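PDB 2J13: polysaccharide deacetylase from Bacillus anthracis, which probably removes acetyl groups from N-acetylated sugars of cell-wall peptidoglycan, as a zinc-binding carbohydrate esterase of family 4. Local coordinates for residues D98-L101 with R102-D105. Sequence-based numbering, arbitrary orientation.
Sequences DLLL and RMKD
The aliphatic part of Arg102 runs alongside Leu99 on one flank of helix 97-105, Arg102 CD coming within 4.4 Å of Leu99 CD2. The amide N of Arg102 reaches back four residues to Asp98 O (3.1 Å), and a chi1 of -73° sets Arg102 CG beside the backbone N, 3.6 Å from Asp98 O. A bend at chi3 (63°) then turns the guanidinium toward helix 70-80. Arginine suits this place because its long chain carries a flat group with several N-H donors: NE forms a salt bridge with Glu106 OE2, NH2 one with Asp75 OD1, and NH1 donates to Gly71 O, which together should fix the group's rotation. Leu99 completes the apolar side of this helix-helix packing by touching Thr70 and Leu74, within the NodB homology domain, a distorted (beta/alpha) barrel in family 4 esterases. Met103 N bonds to Leu99 O at 3.0 Å. The unbranched, extended Met103 chain lays SD 4.2 Å from Leu100 CD1; Met103 touches Phe86 and Leu100 touches Val88, both of strand 84-88. Asp105 N donates to Leu101 O at 2.9 Å (N-H...O 157°), while Leu101 CB lies 4.2 Å from Asp105 OD2.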
loop_
_atom_site.group_PDB
_atom_site.type_symbol
_atom_site.label_atom_id
_atom_site.label_comp_id
_atom_site.label_asym_id
_atom_site.label_seq_id
_atom_site.Cartn_x
_atom_site.Cartn_y
_atom_site.Cartn_z
ATOM N N ASP A 98 17.512 -5.580 -5.590
ATOM C CA ASP A 98 18.246 -4.344 -5.367
ATOM C C ASP A 98 17.339 -3.143 -5.083
ATOM O O ASP A 98 17.628 -2.358 -4.187
ATOM C CB ASP A 98 19.185 -4.082 -6.552
ATOM C CG ASP A 98 20.350 -5.047 -6.582
ATOM O OD1 ASP A 98 20.678 -5.655 -5.525
ATOM O OD2 ASP A 98 20.939 -5.194 -7.673
ATOM N N LEU A 99 16.225 -3.041 -5.808
ATOM C CA LEU A 99 15.235 -1.987 -5.548
ATOM C C LEU A 99 14.598 -2.174 -4.164
ATOM O O LEU A 99 14.395 -1.210 -3.433
ATOM C CB LEU A 99 14.182 -1.928 -6.659
ATOM C CG LEU A 99 14.672 -1.271 -7.947
ATOM C CD1 LEU A 99 13.666 -1.523 -9.082
ATOM C CD2 LEU A 99 14.939 0.223 -7.764
ATOM N N LEU A 100 14.311 -3.424 -3.786
ATOM C CA LEU A 100 13.787 -3.718 -2.477
ATOM C C LEU A 100 14.709 -3.209 -1.356
ATOM O O LEU A 100 14.269 -2.607 -0.397
ATOM C CB LEU A 100 13.547 -5.217 -2.396
ATOM C CG LEU A 100 12.611 -5.789 -1.359
ATOM C CD1 LEU A 100 11.155 -5.398 -1.607
ATOM C CD2 LEU A 100 12.779 -7.293 -1.412
ATOM N N LEU A 101 16.021 -3.444 -1.514
ATOM C CA LEU A 101 16.979 -2.970 -0.564
ATOM C C LEU A 101 17.051 -1.443 -0.520
ATOM O O LEU A 101 17.265 -0.883 0.544
ATOM C CB LEU A 101 18.343 -3.604 -0.865
ATOM C CG LEU A 101 18.315 -5.099 -0.530
ATOM C CD1 LEU A 101 19.561 -5.789 -1.056
ATOM C CD2 LEU A 101 18.212 -5.280 0.976
ATOM N N ARG A 102 16.883 -0.776 -1.652
ATOM C CA ARG A 102 16.771 0.703 -1.651
ATOM C C ARG A 102 15.570 1.149 -0.839
ATOM O O ARG A 102 15.601 2.128 -0.117
ATOM C CB ARG A 102 16.628 1.256 -3.073
ATOM C CG ARG A 102 17.910 1.204 -3.915
ATOM C CD ARG A 102 17.851 2.117 -5.096
ATOM N NE ARG A 102 17.744 3.514 -4.691
ATOM C CZ ARG A 102 17.427 4.509 -5.512
ATOM N NH1 ARG A 102 17.203 4.283 -6.791
ATOM N NH2 ARG A 102 17.340 5.742 -5.047
ATOM N N MET A 103 14.454 0.440 -0.971
ATOM C CA MET A 103 13.276 0.830 -0.224
ATOM C C MET A 103 13.544 0.842 1.287
ATOM O O MET A 103 13.221 1.812 1.986
ATOM C CB MET A 103 12.114 -0.101 -0.591
ATOM C CG MET A 103 11.612 0.077 -2.021
ATOM S SD MET A 103 10.491 -1.310 -2.430
ATOM C CE MET A 103 10.277 -1.086 -4.208
ATOM N N LYS A 104 14.177 -0.214 1.786
ATOM C CA LYS A 104 14.462 -0.320 3.215
ATOM C C LYS A 104 15.553 0.667 3.630
ATOM O O LYS A 104 15.411 1.337 4.641
ATOM C CB LYS A 104 14.860 -1.749 3.585
ATOM C CG LYS A 104 15.224 -1.958 5.058
ATOM C CD LYS A 104 16.746 -1.929 5.286
ATOM C CE LYS A 104 17.137 -2.418 6.656
ATOM N NZ LYS A 104 16.913 -1.425 7.744
ATOM N N ASP A 105 16.597 0.752 2.828
ATOM C CA ASP A 105 17.776 1.569 3.146
ATOM C C ASP A 105 17.481 3.051 3.111
ATOM O O ASP A 105 18.106 3.818 3.856
ATOM C CB ASP A 105 18.934 1.236 2.196
ATOM C CG ASP A 105 19.481 -0.181 2.396
ATOM O OD1 ASP A 105 19.186 -0.813 3.441
ATOM O OD2 ASP A 105 20.197 -0.684 1.496
#